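Local coordinates for protein cytochrome c-554 (Nitrosomonas europaea, PDB 1FT5) that carries electrons in ammonia oxidation, accepting them directly from hydroxylamine oxidoreductase through its covalently bound hemes, at residues C134-L139 with S144-A149. Residues are numbered along the deposited sequence; the frame is centred on the assembly and turned at random.
Sequences CSACHL and SPWKGA. With HEM (protoporphyrin IX containing Fe), chain H.
The indole of W146 lies flat on the helix that carries the heme-binding CSACH sequence. S135 CB stands over the five-membered ring, 3.6 Å from its centroid and 8° off the normal, and A136 CA lies over the six-membered ring, nearest to W146 CH2 at 3.5 Å; these are CH-pi contacts, and the small serine and alanine let the ring come this close. With CG anti to the backbone N (chi1 -177°), W146 reaches back over the helix, its NE1 hydrogen-bonded to the carboxylate of E132. G148 N sits 3.6 Å above the opposite face; a CB there would run into the six-membered ring. L139, a leucine with apolar bulk, sets CB against W146 CB (3.7 Å). Beside this tight packing, S144 OG accepts from W146 N (3.1 Å), an ST turn, and donates to L139 O (2.7 Å), joining the loop to the first residue after the helix. Cutting W146 back to an alanine is likely to strip S135 and A136 of aromatic cover and E132 of its N-H partner. By contrast, P145 and K147 are exposed. From helix 131-138, C134 and C137 make thioether links to heme 4 and H138 binds its iron with H27; the W146 loop follows, before helix 168-171.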
ATOM      1  N   CYS A 134       6.106   2.021   4.240  1.00 14.39           N
ATOM      2  CA  CYS A 134       6.035   0.673   4.784  1.00 12.72           C
ATOM      3  C   CYS A 134       6.405   0.704   6.261  1.00 12.87           C
ATOM      4  O   CYS A 134       5.764   0.029   7.077  1.00 14.04           O
ATOM      5  CB  CYS A 134       7.006  -0.344   4.178  1.00 13.05           C
ATOM      6  SG  CYS A 134       7.209  -0.349   2.346  1.00 14.56           S
ATOM      7  N   SER A 135       7.392   1.557   6.551  1.00 14.30           N
ATOM      8  CA  SER A 135       7.926   1.661   7.923  1.00 12.51           C
ATOM      9  C   SER A 135       6.928   2.212   8.889  1.00 13.67           C
ATOM     10  O   SER A 135       6.922   1.783  10.072  1.00 16.68           O
ATOM     11  CB  SER A 135       9.145   2.563   7.928  1.00 14.96           C
ATOM     12  OG  SER A 135      10.176   1.980   7.113  1.00 16.57           O
ATOM     13  N   ALA A 136       6.112   3.165   8.464  1.00 13.29           N
ATOM     14  CA  ALA A 136       5.107   3.748   9.356  1.00 13.13           C
ATOM     15  C   ALA A 136       4.102   2.728   9.910  1.00 12.95           C
ATOM     16  O   ALA A 136       3.466   2.958  10.948  1.00 14.05           O
ATOM     17  CB  ALA A 136       4.385   4.871   8.624  1.00 14.25           C
ATOM     18  N   CYS A 137       3.945   1.592   9.201  1.00 13.98           N
ATOM     19  CA  CYS A 137       3.086   0.535   9.703  1.00 12.88           C
ATOM     20  C   CYS A 137       3.966  -0.596  10.334  1.00 15.91           C
ATOM     21  O   CYS A 137       3.704  -1.040  11.460  1.00 16.45           O
ATOM     22  CB  CYS A 137       2.261  -0.097   8.624  1.00 15.13           C
ATOM     23  SG  CYS A 137       1.121   1.136   7.947  1.00 12.77           S
ATOM     24  N   HIS A 138       5.007  -1.020   9.620  1.00 15.34           N
ATOM     25  CA  HIS A 138       5.766  -2.185  10.043  1.00 12.33           C
ATOM     26  C   HIS A 138       6.825  -1.964  11.115  1.00 14.46           C
ATOM     27  O   HIS A 138       7.175  -2.918  11.811  1.00 18.13           O
ATOM     28  CB  HIS A 138       6.436  -2.793   8.806  1.00 12.07           C
ATOM     29  CG  HIS A 138       5.506  -3.567   7.950  1.00 10.79           C
ATOM     30  ND1 HIS A 138       5.335  -4.918   8.117  1.00 12.08           N
ATOM     31  CD2 HIS A 138       4.644  -3.182   6.954  1.00 10.27           C
ATOM     32  CE1 HIS A 138       4.390  -5.327   7.258  1.00 14.75           C
ATOM     33  NE2 HIS A 138       3.953  -4.314   6.535  1.00 12.51           N
ATOM     34  N   LEU A 139       7.292  -0.742  11.245  1.00 12.09           N
ATOM     35  CA  LEU A 139       8.379  -0.465  12.214  1.00 14.72           C
ATOM     36  C   LEU A 139       7.907   0.543  13.231  1.00 15.64           C
ATOM     37  O   LEU A 139       8.730   1.222  13.883  1.00 16.13           O
ATOM     38  CB  LEU A 139       9.611   0.075  11.452  1.00 14.65           C
ATOM     39  CG  LEU A 139      10.309  -0.975  10.615  1.00 13.48           C
ATOM     40  CD1 LEU A 139      11.519  -0.284   9.828  1.00 15.01           C
ATOM     41  CD2 LEU A 139      10.849  -2.083  11.477  1.00 16.97           C
ATOM     42  N   SER A 144      11.797   1.241  18.216  1.00 16.57           N
ATOM     43  CA  SER A 144      12.146   0.765  16.899  1.00 16.89           C
ATOM     44  C   SER A 144      13.297   1.548  16.242  1.00 18.72           C
ATOM     45  O   SER A 144      13.539   2.688  16.585  1.00 20.36           O
ATOM     46  CB  SER A 144      10.889   0.941  15.997  1.00 20.20           C
ATOM     47  OG  SER A 144      11.240   0.790  14.650  1.00 18.89           O
ATOM     48  N   PRO A 145      14.003   0.905  15.313  1.00 20.13           N
ATOM     49  CA  PRO A 145      15.103   1.545  14.582  1.00 20.45           C
ATOM     50  C   PRO A 145      14.584   2.729  13.749  1.00 24.02           C
ATOM     51  O   PRO A 145      15.358   3.631  13.407  1.00 22.65           O
ATOM     52  CB  PRO A 145      15.635   0.446  13.678  1.00 24.59           C
ATOM     53  CG  PRO A 145      14.608  -0.626  13.676  1.00 28.28           C
ATOM     54  CD  PRO A 145      13.913  -0.526  14.999  1.00 17.31           C
ATOM     55  N   TRP A 146      13.297   2.710  13.421  1.00 23.16           N
ATOM     56  CA  TRP A 146      12.673   3.767  12.650  1.00 21.35           C
ATOM     57  C   TRP A 146      12.321   4.922  13.574  1.00 22.76           C
ATOM     58  O   TRP A 146      11.504   4.778  14.508  1.00 24.23           O
ATOM     59  CB  TRP A 146      11.423   3.213  11.961  1.00 20.08           C
ATOM     60  CG  TRP A 146      10.721   4.221  11.055  1.00 24.16           C
ATOM     61  CD1 TRP A 146      11.248   4.801   9.951  1.00 23.17           C
ATOM     62  CD2 TRP A 146       9.407   4.768  11.216  1.00 20.71           C
ATOM     63  NE1 TRP A 146      10.351   5.685   9.406  1.00 26.99           N
ATOM     64  CE2 TRP A 146       9.211   5.690  10.163  1.00 25.05           C
ATOM     65  CE3 TRP A 146       8.361   4.576  12.144  1.00 22.96           C
ATOM     66  CZ2 TRP A 146       8.022   6.423  10.016  1.00 25.54           C
ATOM     67  CZ3 TRP A 146       7.174   5.310  11.995  1.00 24.58           C
ATOM     68  CH2 TRP A 146       7.021   6.223  10.937  1.00 23.33           C
ATOM     69  N   LYS A 147      12.890   6.093  13.298  1.00 25.70           N
ATOM     70  CA  LYS A 147      12.657   7.188  14.223  1.00 29.61           C
ATOM     71  C   LYS A 147      11.355   7.937  14.157  1.00 28.22           C
ATOM     72  O   LYS A 147      11.118   8.858  14.954  1.00 29.58           O
ATOM     73  CB  LYS A 147      13.865   8.112  14.186  1.00 34.52           C
ATOM     74  CG  LYS A 147      15.077   7.449  14.878  1.00 37.40           C
ATOM     75  CD  LYS A 147      14.644   6.623  16.143  1.00 36.66           C
ATOM     76  CE  LYS A 147      15.753   6.529  17.178  1.00 41.31           C
ATOM     77  NZ  LYS A 147      15.411   7.134  18.506  1.00 42.38           N
ATOM     78  N   GLY A 148      10.464   7.525  13.250  1.00 24.80           N
ATOM     79  CA  GLY A 148       9.165   8.186  13.216  1.00 23.54           C
ATOM     80  C   GLY A 148       8.157   7.503  14.138  1.00 27.25           C
ATOM     81  O   GLY A 148       7.005   7.923  14.235  1.00 25.22           O
ATOM     82  N   ALA A 149       8.601   6.511  14.907  1.00 19.61           N
ATOM     83  CA  ALA A 149       7.621   5.751  15.713  1.00 20.50           C
ATOM     84  C   ALA A 149       6.873   6.515  16.764  1.00 22.80           C
ATOM     85  O   ALA A 149       7.483   7.285  17.515  1.00 24.95           O
ATOM     86  CB  ALA A 149       8.313   4.529  16.355  1.00 23.23           C
TER
HETATM   87  CHA HEM H 216       1.617  -7.531   6.000  1.00 13.16           C
HETATM   88  CHB HEM H 216       5.416  -5.898   3.468  1.00 15.08           C
HETATM   89  CHC HEM H 216       3.363  -1.474   3.507  1.00 10.76           C
HETATM   90  CHD HEM H 216       0.337  -3.023   7.005  1.00 10.77           C
HETATM   91  C1A HEM H 216       2.774  -7.473   5.235  1.00 13.27           C
HETATM   92  C2A HEM H 216       3.587  -8.620   4.909  1.00 12.92           C
HETATM   93  C3A HEM H 216       4.675  -8.145   4.254  1.00 13.73           C
HETATM   94  C4A HEM H 216       4.512  -6.726   4.129  1.00 14.84           C
HETATM   95  CMA HEM H 216       5.903  -8.955   3.733  1.00 15.01           C
HETATM   96  CAA HEM H 216       3.330 -10.018   5.259  1.00 13.78           C
HETATM   97  CBA HEM H 216       2.507 -10.705   4.215  1.00 17.20           C
HETATM   98  CGA HEM H 216       2.128 -12.149   4.507  1.00 24.21           C
HETATM   99  O1A HEM H 216       2.457 -12.682   5.616  1.00 23.17           O
HETATM  100  O2A HEM H 216       1.489 -12.739   3.642  1.00 21.26           O
HETATM  101  C1B HEM H 216       5.209  -4.512   3.288  1.00 12.25           C
HETATM  102  C2B HEM H 216       6.035  -3.659   2.488  1.00 12.63           C
HETATM  103  C3B HEM H 216       5.387  -2.422   2.397  1.00 13.09           C
HETATM  104  C4B HEM H 216       4.180  -2.550   3.216  1.00 11.40           C
HETATM  105  CMB HEM H 216       7.399  -4.070   1.863  1.00 15.04           C
HETATM  106  CAB HEM H 216       5.811  -1.167   1.675  1.00 14.93           C
HETATM  107  CBB HEM H 216       6.183  -1.409   0.219  1.00 16.15           C
HETATM  108  C1C HEM H 216       2.385  -1.537   4.491  1.00 12.13           C
HETATM  109  C2C HEM H 216       1.703  -0.354   4.902  1.00 11.59           C
HETATM  110  C3C HEM H 216       0.911  -0.755   5.965  1.00 10.84           C
HETATM  111  C4C HEM H 216       1.075  -2.190   6.105  1.00 13.35           C
HETATM  112  CMC HEM H 216       1.894   1.033   4.310  1.00 11.65           C
HETATM  113  CAC HEM H 216      -0.002   0.099   6.903  1.00 12.13           C
HETATM  114  CBC HEM H 216      -1.072   0.996   6.190  1.00 11.73           C
HETATM  115  C1D HEM H 216       0.421  -4.431   7.002  1.00 11.49           C
HETATM  116  C2D HEM H 216      -0.441  -5.270   7.725  1.00 10.64           C
HETATM  117  C3D HEM H 216      -0.152  -6.532   7.389  1.00 11.61           C
HETATM  118  C4D HEM H 216       0.939  -6.437   6.470  1.00 11.84           C
HETATM  119  CMD HEM H 216      -1.530  -4.803   8.720  1.00 11.85           C
HETATM  120  CAD HEM H 216      -0.935  -7.740   7.881  1.00 14.22           C
HETATM  121  CBD HEM H 216      -2.326  -7.961   7.279  1.00 15.75           C
HETATM  122  CGD HEM H 216      -3.063  -9.010   7.990  1.00 18.58           C
HETATM  123  O1D HEM H 216      -2.688 -10.170   7.908  1.00 19.04           O
HETATM  124  O2D HEM H 216      -4.028  -8.651   8.651  1.00 22.31           O
HETATM  125  NA  HEM H 216       3.355  -6.333   4.752  1.00 11.13           N
HETATM  126  NB  HEM H 216       4.051  -3.860   3.773  1.00 13.26           N
HETATM  127  NC  HEM H 216       2.004  -2.664   5.206  1.00 11.76           N
HETATM  128  ND  HEM H 216       1.284  -5.148   6.243  1.00 11.52           N
HETATM  129 FE   HEM H 216       2.671  -4.514   4.973  1.00 12.46          FE